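Local coordinates for putative uncharacterized protein (Mycobacterium abscessus, PDB 3RR6) that is functionally uncharacterised but belongs to the fumarylacetoacetate hydrolase family, probably binds a metal ion and may act as an isomerase or acetylpyruvate hydrolase, at residues 32-37 and 48-53; 114-119 and 151-156; 121-126 and 142-147; 128-133 and 220-225. All blocks are in the same frame, centred on the assembly; numbering follows the deposited sequence.

From the N terminus, interaction 1 comes first: it pairs strand 32-36 with strand 49-52 across ten intervening residues and closes before any other contact opens. The remaining three lie in the fumarylacetoacetate hydrolase part of the chain. Interactions 2 and 3 share the strands 115-125 and 141-152; interaction 2 joins their outer ends and encloses interaction 3, the centres of the two about 22 Å apart. Interaction 4 crosses both, closing the long loop from residues 128-133, in the connection between those strands, to residues 220-225, which lead out of helix 210-220. It touches interaction 3 where Ile-125 packs on Leu-223 and Leu-224, tying the surface loops to the central strands.

Interaction 1. Residues 32-37 and 48-53; sequences IAREIA and GRQWPL. With EDO (1,2-ethanediol), chain L.
Glu-35 and Arg-49 meet in a side-on salt bridge at one end of the antiparallel pair formed by strands 32-36 and 49-52. Arg-49 uses two nitrogens, one for each carboxylate oxygen: NE reaches Glu-35 OE1 at 2.9 Å and NH1 reaches Glu-35 OE2 at 2.8 Å. Both oxygens lie close to the guanidinium plane, but the two flat groups are turned 31° against each other, and NE comes to OE1 from above the carboxylate plane. Thr-47 gives OE1 a second partner. Between the strands Ala-33 and Trp-51 form a hydrogen-bonded pair, Ala-33 N to Trp-51 O at 2.8 Å and Trp-51 N to Ala-33 O at 3.0 Å. The tight part is the face that carries these two side chains, where the indole CZ3 of Trp-51 lies 3.8 Å from Glu-35 CB. Asp-14 takes the indole NE1, and strand 6-12 packs on the ring. The other face is looser and more exposed: the amide of Gln-50 runs alongside Arg-34, with Arg-34 NH1 4.2 Å from Gln-50 OE1, while Ile-32 CD1 rests 3.8 Å from Gln-50 NE2; Arg-34 NE is salt-bridged to Glu-22. A water bridges Glu-35 O, Gly-48 N and Arg-49 O where the strands part. Held by two nitrogens and Thr-47, the Glu-35 carboxylate is fixed in rotation and probably ionised, so a charged pair fastens this end of the N-terminal sheet.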
loop_
_atom_site.group_PDB
_atom_site.type_symbol
_atom_site.label_atom_id
_atom_site.label_comp_id
_atom_site.label_asym_id
_atom_site.label_seq_id
_atom_site.Cartn_x
_atom_site.Cartn_y
_atom_site.Cartn_z
ATOM N N ILE A 32 2.396 -5.579 -21.923
ATOM C CA ILE A 32 1.103 -5.050 -22.366
ATOM C C ILE A 32 0.137 -4.875 -21.197
ATOM O O ILE A 32 0.284 -5.525 -20.164
ATOM C CB ILE A 32 0.431 -5.950 -23.435
ATOM C CG1 ILE A 32 0.107 -7.341 -22.879
ATOM C CG2 ILE A 32 1.315 -6.058 -24.682
ATOM C CD1 ILE A 32 -0.742 -8.184 -23.813
ATOM N N ALA A 33 -0.842 -3.994 -21.390
ATOM C CA ALA A 33 -1.968 -3.827 -20.470
ATOM C C ALA A 33 -3.241 -4.263 -21.194
ATOM O O ALA A 33 -3.600 -3.684 -22.219
ATOM C CB ALA A 33 -2.085 -2.381 -20.030
ATOM N N ARG A 34 -3.911 -5.281 -20.660
ATOM C CA ARG A 34 -5.089 -5.881 -21.291
ATOM C C ARG A 34 -6.343 -5.463 -20.521
ATOM O O ARG A 34 -6.474 -5.769 -19.337
ATOM C CB ARG A 34 -4.933 -7.402 -21.291
ATOM C CG ARG A 34 -6.024 -8.177 -22.011
ATOM C CD ARG A 34 -5.878 -9.678 -21.762
ATOM N NE ARG A 34 -4.621 -10.211 -22.288
ATOM C CZ ARG A 34 -4.451 -10.722 -23.508
ATOM N NH1 ARG A 34 -5.457 -10.783 -24.379
ATOM N NH2 ARG A 34 -3.254 -11.175 -23.865
ATOM N N GLU A 35 -7.260 -4.762 -21.192
ATOM C CA GLU A 35 -8.437 -4.210 -20.534
ATOM C C GLU A 35 -9.398 -5.299 -20.055
ATOM O O GLU A 35 -9.777 -6.195 -20.814
ATOM C CB GLU A 35 -9.180 -3.237 -21.462
ATOM C CG GLU A 35 -10.386 -2.570 -20.815
ATOM C CD GLU A 35 -11.141 -1.648 -21.753
ATOM O OE1 GLU A 35 -11.388 -2.041 -22.913
ATOM O OE2 GLU A 35 -11.501 -0.529 -21.324
ATOM N N ILE A 36 -9.807 -5.186 -18.797
ATOM C CA ILE A 36 -10.743 -6.114 -18.183
ATOM C C ILE A 36 -12.181 -5.621 -18.379
ATOM O O ILE A 36 -12.484 -4.439 -18.191
ATOM C CB ILE A 36 -10.396 -6.315 -16.686
ATOM C CG1 ILE A 36 -9.132 -7.165 -16.573
ATOM C CG2 ILE A 36 -11.527 -6.973 -15.915
ATOM C CD1 ILE A 36 -8.520 -7.173 -15.173
ATOM N N ALA A 37 -13.050 -6.538 -18.798
ATOM C CA ALA A 37 -14.466 -6.254 -18.990
ATOM C C ALA A 37 -15.257 -6.432 -17.700
ATOM O O ALA A 37 -15.899 -5.490 -17.224
ATOM C CB ALA A 37 -15.035 -7.169 -20.099
ATOM N N GLY A 48 -11.037 -7.118 -25.062
ATOM C CA GLY A 48 -10.306 -7.258 -26.314
ATOM C C GLY A 48 -9.348 -6.109 -26.588
ATOM O O GLY A 48 -8.431 -6.258 -27.398
ATOM N N ARG A 49 -9.567 -4.969 -25.930
ATOM C CA ARG A 49 -8.661 -3.824 -26.042
ATOM C C ARG A 49 -7.375 -4.102 -25.276
ATOM O O ARG A 49 -7.405 -4.694 -24.194
ATOM C CB ARG A 49 -9.295 -2.545 -25.484
ATOM C CG ARG A 49 -10.439 -1.977 -26.315
ATOM C CD ARG A 49 -10.527 -0.446 -26.193
ATOM N NE ARG A 49 -10.807 0.006 -24.831
ATOM C CZ ARG A 49 -11.064 1.269 -24.486
ATOM N NH1 ARG A 49 -11.306 1.576 -23.217
ATOM N NH2 ARG A 49 -11.083 2.234 -25.405
ATOM N N GLN A 50 -6.253 -3.680 -25.847
ATOM C CA GLN A 50 -4.975 -3.706 -25.148
ATOM C C GLN A 50 -4.062 -2.594 -25.651
ATOM O O GLN A 50 -4.241 -2.081 -26.760
ATOM C CB GLN A 50 -4.284 -5.061 -25.310
ATOM C CG GLN A 50 -3.896 -5.408 -26.743
ATOM C CD GLN A 50 -3.123 -6.707 -26.831
ATOM O OE1 GLN A 50 -3.692 -7.790 -26.695
ATOM N NE2 GLN A 50 -1.822 -6.606 -27.060
ATOM N N TRP A 51 -3.090 -2.238 -24.819
ATOM C CA TRP A 51 -2.082 -1.234 -25.152
ATOM C C TRP A 51 -0.702 -1.702 -24.711
ATOM O O TRP A 51 -0.575 -2.409 -23.709
ATOM C CB TRP A 51 -2.370 0.077 -24.425
ATOM C CG TRP A 51 -3.752 0.613 -24.585
ATOM C CD1 TRP A 51 -4.161 1.576 -25.463
ATOM C CD2 TRP A 51 -4.910 0.239 -23.832
ATOM N NE1 TRP A 51 -5.505 1.820 -25.307
ATOM C CE2 TRP A 51 -5.990 1.009 -24.314
ATOM C CE3 TRP A 51 -5.143 -0.682 -22.802
ATOM C CZ2 TRP A 51 -7.282 0.895 -23.795
ATOM C CZ3 TRP A 51 -6.425 -0.792 -22.283
ATOM C CH2 TRP A 51 -7.479 -0.009 -22.780
ATOM N N PRO A 52 0.351 -1.284 -25.433
ATOM C CA PRO A 52 1.687 -1.485 -24.873
ATOM C C PRO A 52 1.823 -0.704 -23.559
ATOM O O PRO A 52 1.349 0.433 -23.465
ATOM C CB PRO A 52 2.616 -0.917 -25.955
ATOM C CG PRO A 52 1.812 -0.945 -27.204
ATOM C CD PRO A 52 0.403 -0.685 -26.780
ATOM N N LEU A 53 2.443 -1.320 -22.556
ATOM C CA LEU A 53 2.563 -0.711 -21.227
ATOM C C LEU A 53 3.295 0.631 -21.290
ATOM O O LEU A 53 2.944 1.569 -20.573
ATOM C CB LEU A 53 3.279 -1.660 -20.256
ATOM C CG LEU A 53 3.368 -1.227 -18.785
ATOM C CD1 LEU A 53 1.988 -1.017 -18.166
ATOM C CD2 LEU A 53 4.157 -2.253 -17.993
HETATM C C1 EDO L . -13.604 -2.586 -15.363
HETATM O O1 EDO L . -13.388 -1.186 -15.150
HETATM C C2 EDO L . -13.932 -3.288 -14.051
HETATM O O2 EDO L . -14.960 -4.261 -14.291
HETATM O O HOH W 1 -8.802 -6.814 -23.312
#

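Interaction 2. Residues 114-119 and 151-156; sequences EVHHEG and SARDHQ
Ser-151 O accepts a hydrogen bond from His-116 N at 2.8 Å, and the return bond from Ser-151 N to His-116 O, at 3.1 Å, completes an antiparallel hydrogen-bonded pair. One residue further out, Val-115 and Ala-152 form a non-hydrogen-bonded pair, with Val-115 CG2 4.4 Å from Ala-152 CB. Arg-153, the first residue of helix 153-159, sends its N to Glu-114 O at 2.8 Å, carrying the backbone pairing into the helix. Its first torsion (chi1 -53°) lays Arg-153 CG over the centre of the His-116 ring, 3.4 Å from the centroid, a CH-pi contact. Bends at chi2 and chi3 then bring Arg-153 NH1 round to 3.1 Å from His-116 ND1, the guanidinium almost upright to the ring, planes 82° apart. Asp-154 turns its carboxylate back so that Glu-114 N meets OD1 from above the carboxylate plane; OD2 goes to Thr-113, and Glu-114 itself is salt-bridged to Arg-157. Glu-118 OE2 comes within 3.4 Å of Ser-151 OG; the hydroxyl has its hydrogen bonds with Lys-166 and Asp-149 O. An antiparallel strand pair running straight into a helix, with Ala-152 as N-cap, is the motif here, within the fumarylacetoacetate hydrolase fold.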
loop_
_atom_site.group_PDB
_atom_site.type_symbol
_atom_site.label_atom_id
_atom_site.label_comp_id
_atom_site.label_asym_id
_atom_site.label_seq_id
_atom_site.Cartn_x
_atom_site.Cartn_y
_atom_site.Cartn_z
ATOM N N GLU A 114 7.348 18.661 9.178
ATOM C CA GLU A 114 8.162 17.450 9.269
ATOM C C GLU A 114 7.380 16.256 8.732
ATOM O O GLU A 114 6.529 15.709 9.439
ATOM C CB GLU A 114 8.548 17.181 10.725
ATOM C CG GLU A 114 9.496 16.017 10.905
ATOM C CD GLU A 114 9.913 15.789 12.349
ATOM O OE1 GLU A 114 10.649 14.803 12.591
ATOM O OE2 GLU A 114 9.512 16.572 13.243
ATOM N N VAL A 115 7.670 15.860 7.496
ATOM C CA VAL A 115 6.909 14.802 6.827
ATOM C C VAL A 115 7.821 13.604 6.581
ATOM O O VAL A 115 8.929 13.765 6.073
ATOM C CB VAL A 115 6.312 15.299 5.498
ATOM C CG1 VAL A 115 5.559 14.162 4.782
ATOM C CG2 VAL A 115 5.355 16.474 5.754
ATOM N N HIS A 116 7.363 12.410 6.966
ATOM C CA HIS A 116 8.169 11.191 6.866
ATOM C C HIS A 116 7.582 10.162 5.918
ATOM O O HIS A 116 6.361 10.085 5.757
ATOM C CB HIS A 116 8.306 10.548 8.245
ATOM C CG HIS A 116 9.205 11.294 9.173
ATOM N ND1 HIS A 116 9.713 10.728 10.322
ATOM C CD2 HIS A 116 9.701 12.554 9.124
ATOM C CE1 HIS A 116 10.476 11.612 10.943
ATOM N NE2 HIS A 116 10.488 12.727 10.237
ATOM N N HIS A 117 8.465 9.374 5.306
ATOM C CA HIS A 117 8.087 8.197 4.527
ATOM C C HIS A 117 7.912 6.978 5.424
ATOM O O HIS A 117 8.632 6.812 6.412
ATOM C CB HIS A 117 9.159 7.864 3.465
ATOM C CG HIS A 117 10.543 7.655 4.023
ATOM N ND1 HIS A 117 10.925 6.504 4.682
ATOM C CD2 HIS A 117 11.634 8.457 4.012
ATOM C CE1 HIS A 117 12.188 6.612 5.058
ATOM N NE2 HIS A 117 12.644 7.787 4.662
ATOM N N GLU A 118 7.009 6.089 5.021
ATOM C CA GLU A 118 6.781 4.812 5.709
ATOM C C GLU A 118 6.407 3.759 4.667
ATOM O O GLU A 118 5.244 3.629 4.281
ATOM C CB GLU A 118 5.683 4.949 6.781
ATOM C CG GLU A 118 6.046 5.964 7.877
ATOM C CD GLU A 118 5.075 6.056 9.031
ATOM O OE1 GLU A 118 4.120 5.272 9.099
ATOM O OE2 GLU A 118 5.283 6.962 9.881
ATOM N N GLY A 119 7.403 3.022 4.178
ATOM C CA GLY A 119 7.143 2.020 3.143
ATOM C C GLY A 119 6.438 0.816 3.726
ATOM O O GLY A 119 6.823 0.342 4.789
ATOM N N SER A 151 3.401 10.681 6.511
ATOM C CA SER A 151 2.940 11.160 7.814
ATOM C C SER A 151 3.588 12.486 8.204
ATOM O O SER A 151 4.821 12.589 8.218
ATOM C CB SER A 151 3.294 10.126 8.897
ATOM O OG SER A 151 2.792 8.832 8.576
ATOM N N ALA A 152 2.772 13.474 8.557
ATOM C CA ALA A 152 3.264 14.735 9.119
ATOM C C ALA A 152 3.466 14.584 10.624
ATOM O O ALA A 152 2.519 14.667 11.417
ATOM C CB ALA A 152 2.299 15.889 8.804
ATOM N N ARG A 153 4.714 14.329 11.011
ATOM C CA ARG A 153 5.038 14.041 12.411
ATOM C C ARG A 153 4.670 15.205 13.335
ATOM O O ARG A 153 4.277 14.988 14.482
ATOM C CB ARG A 153 6.532 13.704 12.570
ATOM C CG ARG A 153 7.086 12.608 11.666
ATOM C CD ARG A 153 6.349 11.275 11.755
ATOM N NE ARG A 153 6.426 10.649 13.077
ATOM C CZ ARG A 153 7.285 9.692 13.436
ATOM N NH1 ARG A 153 8.188 9.215 12.583
ATOM N NH2 ARG A 153 7.243 9.203 14.674
ATOM N N ASP A 154 4.805 16.437 12.850
ATOM C CA ASP A 154 4.436 17.601 13.655
ATOM C C ASP A 154 2.943 17.616 13.966
ATOM O O ASP A 154 2.525 18.046 15.039
ATOM C CB ASP A 154 4.895 18.931 13.028
ATOM C CG ASP A 154 4.524 19.081 11.563
ATOM O OD1 ASP A 154 4.753 18.141 10.770
ATOM O OD2 ASP A 154 4.049 20.183 11.191
ATOM N N HIS A 155 2.135 17.114 13.042
ATOM C CA HIS A 155 0.698 17.045 13.282
ATOM C C HIS A 155 0.334 15.951 14.273
ATOM O O HIS A 155 -0.594 16.129 15.055
ATOM C CB HIS A 155 -0.062 16.874 11.967
ATOM C CG HIS A 155 0.082 18.045 11.057
ATOM N ND1 HIS A 155 -0.429 18.065 9.775
ATOM C CD2 HIS A 155 0.695 19.240 11.241
ATOM C CE1 HIS A 155 -0.128 19.221 9.208
ATOM N NE2 HIS A 155 0.546 19.957 10.081
ATOM N N GLN A 156 1.068 14.844 14.256
ATOM C CA GLN A 156 0.878 13.778 15.247
ATOM C C GLN A 156 1.140 14.330 16.655
ATOM O O GLN A 156 0.386 14.060 17.590
ATOM C CB GLN A 156 1.803 12.586 14.969
ATOM C CG GLN A 156 1.525 11.857 13.657
ATOM C CD GLN A 156 2.390 10.620 13.425
ATOM O OE1 GLN A 156 3.352 10.666 12.673
ATOM N NE2 GLN A 156 2.035 9.508 14.067
#

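Interaction 3. Residues 121-126 and 142-147; sequences LAIVIG and LGYTIG
Val-124, Leu-142 and Tyr-144 bury much of the surface between residues 121-126 and 142-147 of the antiparallel strands 115-125 and 141-152. The isopropyl group of Val-124 and the side chain of Leu-142 lie side by side and point the same way, CG1 to CD2 at 4.1 Å. Val-124 CG2 reaches across to Thr-145 CG2 on the partner strand at 4.0 Å. That threonine methyl sits between the backbone N and the carbonyl carbon, chi1 -166° for OG1, which turns the methyl to Ala-122 CB and the hydroxyl to Trp-177 O. On the opposite face the Tyr-144 ring runs beside Ile-123, with CE1 4.0 Å from CG1, while Leu-121 crosses obliquely and sets CD1 4.0 Å from Tyr-144 CB. Strand 172-179 covers the Ala-122 and Thr-145 face; Leu-121 packs towards strand 245-250. Ala-122 and Thr-145 exchange two backbone bonds, and Val-124 N donates to Gly-143 O at 2.9 Å. The register then slips: Val-124 O accepts Leu-142 N at 2.8 Å and, weakly, Gly-143 N at 3.5 Å. Two residues of one strand thus share a single partner on the other, a classic beta bulge, set in the buried central strands of the fumarylacetoacetate hydrolase fold.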
loop_
_atom_site.group_PDB
_atom_site.type_symbol
_atom_site.label_atom_id
_atom_site.label_comp_id
_atom_site.label_asym_id
_atom_site.label_seq_id
_atom_site.Cartn_x
_atom_site.Cartn_y
_atom_site.Cartn_z
ATOM N N LEU A 121 3.936 -2.996 2.877
ATOM C CA LEU A 121 3.153 -3.963 2.105
ATOM C C LEU A 121 1.672 -3.656 2.287
ATOM O O LEU A 121 1.205 -3.482 3.420
ATOM C CB LEU A 121 3.442 -5.389 2.581
ATOM C CG LEU A 121 2.606 -6.489 1.923
ATOM C CD1 LEU A 121 3.046 -6.700 0.481
ATOM C CD2 LEU A 121 2.707 -7.804 2.714
ATOM N N ALA A 122 0.937 -3.593 1.175
ATOM C CA ALA A 122 -0.494 -3.301 1.186
ATOM C C ALA A 122 -1.320 -4.518 0.803
ATOM O O ALA A 122 -1.104 -5.111 -0.247
ATOM C CB ALA A 122 -0.803 -2.141 0.214
ATOM N N ILE A 123 -2.271 -4.875 1.658
ATOM C CA ILE A 123 -3.266 -5.911 1.371
ATOM C C ILE A 123 -4.435 -5.258 0.640
ATOM O O ILE A 123 -4.921 -4.208 1.061
ATOM C CB ILE A 123 -3.825 -6.483 2.684
ATOM C CG1 ILE A 123 -2.733 -7.118 3.543
ATOM C CG2 ILE A 123 -4.947 -7.509 2.423
ATOM C CD1 ILE A 123 -3.174 -7.295 4.993
ATOM N N VAL A 124 -4.900 -5.872 -0.443
ATOM C CA VAL A 124 -6.112 -5.424 -1.118
ATOM C C VAL A 124 -7.191 -6.490 -0.950
ATOM O O VAL A 124 -7.016 -7.645 -1.368
ATOM C CB VAL A 124 -5.894 -5.107 -2.610
ATOM C CG1 VAL A 124 -7.192 -4.546 -3.222
ATOM C CG2 VAL A 124 -4.710 -4.122 -2.800
ATOM N N ILE A 125 -8.308 -6.098 -0.336
ATOM C CA ILE A 125 -9.442 -6.997 -0.072
ATOM C C ILE A 125 -10.226 -7.263 -1.356
ATOM O O ILE A 125 -10.396 -6.371 -2.193
ATOM C CB ILE A 125 -10.359 -6.376 1.019
ATOM C CG1 ILE A 125 -9.576 -6.211 2.331
ATOM C CG2 ILE A 125 -11.661 -7.157 1.206
ATOM C CD1 ILE A 125 -9.136 -7.501 3.003
ATOM N N GLY A 126 -10.653 -8.513 -1.536
ATOM C CA GLY A 126 -11.356 -8.922 -2.750
ATOM C C GLY A 126 -12.807 -9.355 -2.594
ATOM O O GLY A 126 -13.477 -9.581 -3.597
ATOM N N LEU A 142 -7.708 -10.081 -2.568
ATOM C CA LEU A 142 -7.432 -10.021 -4.004
ATOM C C LEU A 142 -5.949 -10.244 -4.296
ATOM O O LEU A 142 -5.576 -11.081 -5.134
ATOM C CB LEU A 142 -7.884 -8.670 -4.569
ATOM C CG LEU A 142 -7.566 -8.412 -6.038
ATOM C CD1 LEU A 142 -8.290 -9.424 -6.918
ATOM C CD2 LEU A 142 -7.949 -6.983 -6.441
ATOM N N GLY A 143 -5.109 -9.484 -3.608
ATOM C CA GLY A 143 -3.672 -9.571 -3.779
ATOM C C GLY A 143 -2.969 -8.472 -3.014
ATOM O O GLY A 143 -3.548 -7.872 -2.101
ATOM N N TYR A 144 -1.724 -8.216 -3.400
ATOM C CA TYR A 144 -0.833 -7.335 -2.632
ATOM C C TYR A 144 -0.249 -6.273 -3.530
ATOM O O TYR A 144 0.036 -6.520 -4.699
ATOM C CB TYR A 144 0.299 -8.134 -1.971
ATOM C CG TYR A 144 -0.247 -9.194 -1.058
ATOM C CD1 TYR A 144 -0.591 -8.898 0.250
ATOM C CD2 TYR A 144 -0.514 -10.468 -1.533
ATOM C CE1 TYR A 144 -1.142 -9.850 1.079
ATOM C CE2 TYR A 144 -1.080 -11.431 -0.705
ATOM C CZ TYR A 144 -1.395 -11.113 0.587
ATOM O OH TYR A 144 -1.959 -12.067 1.404
ATOM N N THR A 145 -0.093 -5.086 -2.969
ATOM C CA THR A 145 0.583 -3.991 -3.661
ATOM C C THR A 145 1.502 -3.276 -2.666
ATOM O O THR A 145 1.770 -3.798 -1.573
ATOM C CB THR A 145 -0.438 -3.062 -4.391
ATOM O OG1 THR A 145 0.255 -2.203 -5.312
ATOM C CG2 THR A 145 -1.274 -2.214 -3.431
ATOM N N ILE A 146 2.018 -2.115 -3.055
ATOM C CA ILE A 146 2.932 -1.348 -2.210
ATOM C C ILE A 146 2.234 -0.059 -1.798
ATOM O O ILE A 146 1.457 0.509 -2.569
ATOM C CB ILE A 146 4.246 -1.016 -2.944
ATOM C CG1 ILE A 146 4.779 -2.248 -3.664
ATOM C CG2 ILE A 146 5.292 -0.448 -1.954
ATOM C CD1 ILE A 146 6.040 -2.000 -4.474
ATOM N N GLY A 147 2.490 0.382 -0.573
ATOM C CA GLY A 147 2.001 1.666 -0.089
ATOM C C GLY A 147 3.097 2.471 0.580
ATOM O O GLY A 147 4.153 1.944 0.925
#

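Interaction 4. Residues 128-133 and 220-225; sequences PCKDVP and VMTLLP. With EDO (1,2-ethanediol), chain I.
Lys-130 starts out with CG trans to its own nitrogen (chi1 -178°), then folds at chi2 (74°), and these two torsions carry its aliphatic chain across Thr-222 at about a right angle. Lys-130 CD comes to 3.5 Å from Thr-222 N and also lies against the hydroxyl OG1, so it is the methylene part of the lysine that packs. The setting is a single antiparallel bridge between two surface loops of the fumarylacetoacetate hydrolase domain, one following strand 115-125 and the other following helix 210-220. Cys-129 and Leu-223 form its hydrogen-bonded pair: Cys-129 N gives to Leu-223 O at 3.0 Å, and Leu-223 N returns the bond to Cys-129 O at 2.9 Å, nearly straight at 174°. Beside these bonds the thiol sulphur, SG, rests 3.9 Å from Leu-223 CB, and the rest of that leucine turns to helix 210-220, against Val-217 and Ser-218. At the other end two proline rings meet obliquely, Pro-128 CD and Pro-225 CG 3.6 Å apart, and Pro-225 also touches Phe-41. Val-132 N bonds Ser-218 OG, so the first loop is held to the helix as well as to the loop after it. Out at the solvent end, where the lysine bends again at chi4, one water accepts from Lys-130 NZ at 2.8 Å and donates to Val-220 O at 2.9 Å.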
loop_
_atom_site.group_PDB
_atom_site.type_symbol
_atom_site.label_atom_id
_atom_site.label_comp_id
_atom_site.label_asym_id
_atom_site.label_seq_id
_atom_site.Cartn_x
_atom_site.Cartn_y
_atom_site.Cartn_z
ATOM N N PRO A 128 -16.513 -8.831 0.118
ATOM C CA PRO A 128 -17.076 -8.231 1.318
ATOM C C PRO A 128 -16.973 -9.218 2.473
ATOM O O PRO A 128 -17.299 -10.396 2.311
ATOM C CB PRO A 128 -18.539 -7.960 0.942
ATOM C CG PRO A 128 -18.819 -8.785 -0.190
ATOM C CD PRO A 128 -17.549 -9.169 -0.871
ATOM N N CYS A 129 -16.498 -8.755 3.627
ATOM C CA CYS A 129 -16.224 -9.671 4.723
ATOM C C CYS A 129 -16.210 -8.998 6.083
ATOM O O CYS A 129 -16.032 -7.795 6.190
ATOM C CB CYS A 129 -14.910 -10.434 4.489
ATOM S SG CYS A 129 -13.423 -9.420 4.328
ATOM N N LYS A 130 -16.435 -9.812 7.108
ATOM C CA LYS A 130 -16.544 -9.388 8.501
ATOM C C LYS A 130 -16.237 -10.604 9.376
ATOM O O LYS A 130 -16.621 -11.728 9.034
ATOM C CB LYS A 130 -17.955 -8.880 8.782
ATOM C CG LYS A 130 -18.200 -8.356 10.196
ATOM C CD LYS A 130 -17.557 -7.002 10.421
ATOM C CE LYS A 130 -17.597 -6.611 11.887
ATOM N NZ LYS A 130 -18.973 -6.374 12.369
ATOM N N ASP A 131 -15.556 -10.391 10.499
ATOM C CA ASP A 131 -15.253 -11.482 11.442
ATOM C C ASP A 131 -14.529 -12.646 10.768
ATOM O O ASP A 131 -14.870 -13.830 10.980
ATOM C CB ASP A 131 -16.535 -11.989 12.124
ATOM C CG ASP A 131 -17.217 -10.934 12.954
ATOM O OD1 ASP A 131 -16.517 -10.113 13.572
ATOM O OD2 ASP A 131 -18.470 -10.942 13.011
ATOM N N VAL A 132 -13.526 -12.319 9.962
ATOM C CA VAL A 132 -12.751 -13.327 9.239
ATOM C C VAL A 132 -11.691 -13.907 10.167
ATOM O O VAL A 132 -10.879 -13.167 10.707
ATOM C CB VAL A 132 -12.049 -12.705 8.007
ATOM C CG1 VAL A 132 -11.270 -13.762 7.221
ATOM C CG2 VAL A 132 -13.053 -12.014 7.092
ATOM N N PRO A 133 -11.674 -15.243 10.362
ATOM C CA PRO A 133 -10.548 -15.827 11.089
ATOM C C PRO A 133 -9.268 -15.768 10.253
ATOM O O PRO A 133 -9.334 -15.790 9.023
ATOM C CB PRO A 133 -10.980 -17.280 11.319
ATOM C CG PRO A 133 -11.995 -17.547 10.278
ATOM C CD PRO A 133 -12.618 -16.254 9.871
ATOM N N VAL A 220 -13.439 -5.594 13.786
ATOM C CA VAL A 220 -13.912 -4.227 14.061
ATOM C C VAL A 220 -14.925 -3.769 13.025
ATOM O O VAL A 220 -16.033 -3.380 13.375
ATOM C CB VAL A 220 -12.746 -3.222 14.072
ATOM C CG1 VAL A 220 -13.242 -1.816 14.405
ATOM C CG2 VAL A 220 -11.693 -3.627 15.083
ATOM N N MET A 221 -14.544 -3.826 11.749
ATOM C CA MET A 221 -15.310 -3.181 10.680
ATOM C C MET A 221 -15.461 -4.095 9.477
ATOM O O MET A 221 -14.547 -4.859 9.135
ATOM C CB MET A 221 -14.638 -1.872 10.249
ATOM C CG MET A 221 -13.212 -2.019 9.759
ATOM S SD MET A 221 -12.384 -0.421 9.548
ATOM C CE MET A 221 -12.080 0.027 11.264
ATOM N N THR A 222 -16.612 -3.993 8.827
ATOM C CA THR A 222 -16.819 -4.642 7.540
ATOM C C THR A 222 -15.807 -4.110 6.522
ATOM O O THR A 222 -15.542 -2.904 6.443
ATOM C CB THR A 222 -18.245 -4.411 7.034
ATOM O OG1 THR A 222 -19.171 -5.117 7.868
ATOM C CG2 THR A 222 -18.408 -4.895 5.595
ATOM N N LEU A 223 -15.226 -5.034 5.755
ATOM C CA LEU A 223 -14.302 -4.699 4.678
ATOM C C LEU A 223 -15.005 -4.954 3.346
ATOM O O LEU A 223 -15.773 -5.910 3.207
ATOM C CB LEU A 223 -13.035 -5.532 4.782
ATOM C CG LEU A 223 -12.171 -5.241 6.018
ATOM C CD1 LEU A 223 -11.082 -6.291 6.185
ATOM C CD2 LEU A 223 -11.574 -3.834 5.925
ATOM N N LEU A 224 -14.764 -4.073 2.386
ATOM C CA LEU A 224 -15.403 -4.148 1.070
ATOM C C LEU A 224 -14.344 -4.460 0.008
ATOM O O LEU A 224 -13.176 -4.137 0.195
ATOM C CB LEU A 224 -16.087 -2.817 0.765
ATOM C CG LEU A 224 -17.157 -2.410 1.787
ATOM C CD1 LEU A 224 -17.662 -0.992 1.530
ATOM C CD2 LEU A 224 -18.302 -3.427 1.807
ATOM N N PRO A 225 -14.749 -5.081 -1.112
ATOM C CA PRO A 225 -13.787 -5.299 -2.187
ATOM C C PRO A 225 -13.152 -3.995 -2.614
ATOM O O PRO A 225 -13.850 -2.997 -2.848
ATOM C CB PRO A 225 -14.640 -5.895 -3.313
ATOM C CG PRO A 225 -15.786 -6.507 -2.620
ATOM C CD PRO A 225 -16.077 -5.607 -1.457
HETATM C C1 EDO I . -17.178 -12.987 5.891
HETATM O O1 EDO I . -18.170 -12.123 6.466
HETATM C C2 EDO I . -16.123 -13.434 6.894
HETATM O O2 EDO I . -16.646 -14.211 7.997
HETATM O O HOH W 2 -18.388 -4.709 14.498
#